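Local coordinates for stage III sporulation protein AB (Bacillus subtilis, PDB 6BS9) that is needed for spore formation and is probably part of a secretion-system-like transport apparatus; this chain is a helical piece of the longer protein, at residues H28-L31 against H32-S35; A34-Q37 against I38-Q41. One frame throughout, in Å; residues are numbered along the deposited sequence.

Interaction 1: H28-L31 against H32-S35; sequences HTPL and HTAS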
loop_
_atom_site.group_PDB
_atom_site.type_symbol
_atom_site.label_atom_id
_atom_site.label_comp_id
_atom_site.label_asym_id
_atom_site.label_seq_id
_atom_site.Cartn_x
_atom_site.Cartn_y
_atom_site.Cartn_z
ATOM N N HIS A 28 4.100 18.472 1.972
ATOM C CA HIS A 28 4.225 19.191 3.201
ATOM C C HIS A 28 3.224 18.645 4.213
ATOM O O HIS A 28 3.031 19.160 5.267
ATOM C CB HIS A 28 4.058 20.655 2.816
ATOM C CG HIS A 28 5.164 21.142 1.923
ATOM N ND1 HIS A 28 5.096 21.088 0.541
ATOM C CD2 HIS A 28 6.405 21.600 2.220
ATOM C CE1 HIS A 28 6.240 21.517 0.028
ATOM N NE2 HIS A 28 7.049 21.834 1.025
ATOM N N THR A 29 2.615 17.544 3.855
ATOM C CA THR A 29 1.660 16.910 4.696
ATOM C C THR A 29 2.387 15.819 5.559
ATOM O O THR A 29 3.096 14.987 5.033
ATOM C CB THR A 29 0.532 16.389 3.813
ATOM O OG1 THR A 29 0.088 17.481 2.994
ATOM C CG2 THR A 29 -0.614 15.918 4.613
ATOM N N PRO A 30 2.225 15.869 6.888
ATOM C CA PRO A 30 2.736 14.729 7.682
ATOM C C PRO A 30 2.126 13.408 7.237
ATOM O O PRO A 30 0.981 13.341 6.793
ATOM C CB PRO A 30 2.315 15.059 9.081
ATOM C CG PRO A 30 2.132 16.555 9.089
ATOM C CD PRO A 30 1.566 16.889 7.739
ATOM N N LEU A 31 2.961 12.390 7.196
ATOM C CA LEU A 31 2.617 11.110 6.611
ATOM C C LEU A 31 1.312 10.576 7.302
ATOM O O LEU A 31 0.431 9.963 6.651
ATOM C CB LEU A 31 3.847 10.163 6.713
ATOM C CG LEU A 31 3.949 8.914 5.864
ATOM C CD1 LEU A 31 3.712 9.252 4.403
ATOM C CD2 LEU A 31 5.338 8.306 6.002
ATOM N N HIS A 32 1.233 10.767 8.605
ATOM C CA HIS A 32 0.054 10.293 9.315
ATOM C C HIS A 32 -1.235 10.965 8.840
ATOM O O HIS A 32 -2.243 10.295 8.629
ATOM C CB HIS A 32 0.237 10.410 10.836
ATOM C CG HIS A 32 0.214 11.806 11.373
ATOM N ND1 HIS A 32 -0.942 12.436 11.781
ATOM C CD2 HIS A 32 1.226 12.674 11.612
ATOM C CE1 HIS A 32 -0.643 13.639 12.245
ATOM N NE2 HIS A 32 0.666 13.815 12.135
ATOM N N THR A 33 -1.189 12.264 8.583
ATOM C CA THR A 33 -2.324 12.956 8.034
ATOM C C THR A 33 -2.616 12.505 6.585
ATOM O O THR A 33 -3.740 12.249 6.227
ATOM C CB THR A 33 -2.068 14.448 8.108
ATOM O OG1 THR A 33 -1.772 14.797 9.483
ATOM C CG2 THR A 33 -3.256 15.264 7.619
ATOM N N ALA A 34 -1.605 12.375 5.742
ATOM C CA ALA A 34 -1.810 11.932 4.367
ATOM C C ALA A 34 -2.500 10.550 4.352
ATOM O O ALA A 34 -3.463 10.306 3.627
ATOM C CB ALA A 34 -0.490 11.854 3.658
ATOM N N SER A 35 -2.038 9.646 5.194
ATOM C CA SER A 35 -2.590 8.307 5.221
ATOM C C SER A 35 -4.045 8.344 5.728
ATOM O O SER A 35 -4.915 7.601 5.217
ATOM C CB SER A 35 -1.731 7.406 6.127
ATOM O OG SER A 35 -2.049 6.065 5.928
#

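Interaction 2: A34-Q37 against I38-Q41; sequences ASQQ and IAKQ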
loop_
_atom_site.group_PDB
_atom_site.type_symbol
_atom_site.label_atom_id
_atom_site.label_comp_id
_atom_site.label_asym_id
_atom_site.label_seq_id
_atom_site.Cartn_x
_atom_site.Cartn_y
_atom_site.Cartn_z
ATOM N N ALA A 34 -1.605 12.375 5.742
ATOM C CA ALA A 34 -1.810 11.932 4.367
ATOM C C ALA A 34 -2.500 10.550 4.352
ATOM O O ALA A 34 -3.463 10.306 3.627
ATOM C CB ALA A 34 -0.490 11.854 3.658
ATOM N N SER A 35 -2.038 9.646 5.194
ATOM C CA SER A 35 -2.590 8.307 5.221
ATOM C C SER A 35 -4.045 8.344 5.728
ATOM O O SER A 35 -4.915 7.601 5.217
ATOM C CB SER A 35 -1.731 7.406 6.127
ATOM O OG SER A 35 -2.049 6.065 5.928
ATOM N N GLN A 36 -4.314 9.174 6.719
ATOM C CA GLN A 36 -5.673 9.265 7.237
ATOM C C GLN A 36 -6.601 9.838 6.151
ATOM O O GLN A 36 -7.714 9.348 5.991
ATOM C CB GLN A 36 -5.747 10.105 8.532
ATOM C CG GLN A 36 -7.142 10.044 9.274
ATOM C CD GLN A 36 -7.622 8.596 9.712
ATOM O OE1 GLN A 36 -8.739 8.193 9.395
ATOM N NE2 GLN A 36 -6.766 7.823 10.423
ATOM N N GLN A 37 -6.141 10.829 5.379
ATOM C CA GLN A 37 -6.957 11.414 4.301
ATOM C C GLN A 37 -7.303 10.385 3.229
ATOM O O GLN A 37 -8.424 10.329 2.740
ATOM C CB GLN A 37 -6.253 12.591 3.607
ATOM C CG GLN A 37 -6.029 13.848 4.431
ATOM C CD GLN A 37 -5.059 14.844 3.738
ATOM O OE1 GLN A 37 -4.314 14.536 2.759
ATOM N NE2 GLN A 37 -5.070 16.042 4.240
ATOM N N ILE A 38 -6.368 9.508 2.944
ATOM C CA ILE A 38 -6.641 8.418 2.045
ATOM C C ILE A 38 -7.584 7.444 2.646
ATOM O O ILE A 38 -8.545 7.015 1.983
ATOM C CB ILE A 38 -5.323 7.724 1.609
ATOM C CG1 ILE A 38 -4.576 8.685 0.707
ATOM C CG2 ILE A 38 -5.567 6.432 0.861
ATOM C CD1 ILE A 38 -3.075 8.477 0.748
ATOM N N ALA A 39 -7.344 7.042 3.889
ATOM C CA ALA A 39 -8.274 6.111 4.556
ATOM C C ALA A 39 -9.773 6.596 4.469
ATOM O O ALA A 39 -10.646 5.813 4.191
ATOM C CB ALA A 39 -7.898 5.919 5.983
ATOM N N LYS A 40 -10.016 7.893 4.636
ATOM C CA LYS A 40 -11.382 8.442 4.631
ATOM C C LYS A 40 -12.075 8.268 3.288
ATOM O O LYS A 40 -13.261 8.161 3.231
ATOM C CB LYS A 40 -11.393 9.926 5.027
ATOM C CG LYS A 40 -11.147 10.175 6.503
ATOM C CD LYS A 40 -11.118 11.642 6.766
ATOM C CE LYS A 40 -10.834 11.919 8.239
ATOM N NZ LYS A 40 -11.063 13.374 8.564
ATOM N N GLN A 41 -11.304 8.143 2.221
ATOM C CA GLN A 41 -11.856 8.039 0.886
ATOM C C GLN A 41 -12.048 6.589 0.375
ATOM O O GLN A 41 -13.142 6.179 -0.129
ATOM C CB GLN A 41 -11.037 8.943 -0.015
ATOM C CG GLN A 41 -11.332 10.406 0.275
ATOM C CD GLN A 41 -10.396 11.322 -0.512
ATOM O OE1 GLN A 41 -10.716 11.797 -1.635
ATOM N NE2 GLN A 41 -9.215 11.545 0.051
#

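Interaction 1: H28-L31 against H32-S35
The imidazole of His32 lies against the pyrrolidine ring of Pro30, with His32 CD2 3.6 Å from Pro30 CB. The approach is oblique to the histidine ring. The first torsion, 71°, sets CG of His32 between its own backbone N and carbonyl carbon, which swings the ring back toward the proline. On one face of that ring sits the hydroxyl of Thr33, offset toward the rim. Thr33 meets Thr29 through methyl groups: CG2 of each stands 4.1 Å from the other, and the two side chains cross at about a right angle. Ala34 N bonds Pro30 O at 3.0 Å, nearly straight at 168°. Thr29 CG2 also rests 3.8 Å from Ala34 N. Beyond the segments, Ala34 packs on Leu20 and Glu23 of helix 2-26. Ser35 N then bonds Leu31 O at 2.9 Å, and Ser35 CB lies 3.4 Å from the same oxygen. Its hydroxyl turns elsewhere, to Phe50 O in helix 46-58. Pro30 occupies the N-cap position, and its carbonyl accepts the opening i to i+4 bond. This is the first turn of an alpha-helix, entered from the loop after helix 2-26.

Interaction 2: A34-Q37 against I38-Q41
Gln41 reaches back with an extended side chain. Its CG is anti to its carbonyl carbon, and the amide at the end comes to the carbonyl of Gln37. Its NE2 donates to Gln37 O at 3.1 Å, and the N-H points almost straight at the oxygen, 176°. The oxygen lies in the plane of the Gln41 amide. The donor, however, stands above the carbonyl plane of Gln37, 54° out of it. The side-chain amide thus grips the carbonyl one turn back, while Gln41 N bonds Ile38 O.

Ile38 also runs back along the helix, toward Ala34. Its CG1 is anti to its carbonyl carbon (chi1 -70°), which carries CD1 to 3.4 Å from Ala34 O. That oxygen also accepts the bond from Ile38 N, so branch and amide of one residue meet the same carbonyl. The isoleucine faces helix 2-26, where it touches Ala16, Ser19 and Leu20.

The N-H groups of Ile38, Ala39 and Lys40 each bond the carbonyl four residues back: Ala39 N bonds Ser35 O at 2.8 Å, and Lys40 N bonds Gln36 O. These i to i+4 links belong to an alpha-helix that touches helix 2-26 and helix 46-58 in an all-helical fold. Ala39 faces helix 46-58 and touches Phe50 and Ser51.

Gln36 bends at chi2, and its OE1 lies 4.2 Å from Ala39 CB, alongside the next turn. Its amide nitrogen has a weak bond to Ser54 OG. Lys40 stays extended, with CG 3.6 Å from Gln36 O.

In the fold
Interactions 1 and 2 overlap along the chain, from the loop into helix 31-41; they share Ala34 and Ser35. Their centres are about 9 Å apart. Interaction 1 covers the entry from the loop after helix 2-26; interaction 2 carries the helix on toward the loop before helix 46-58. Both lie on the same side of the chain centre, about 15 Å and 12 Å from it, centre to centre. The same two neighbours serve both: helix 2-26 meets Leu31, Ala34 and Ile38, and helix 46-58 meets Leu31, His32, Ser35, Gln36 and Ala39. Hydroxyls of helix 46-58 also bond the backbone at each level, Ser54 at His32 O and Ser47 at Ala39 O.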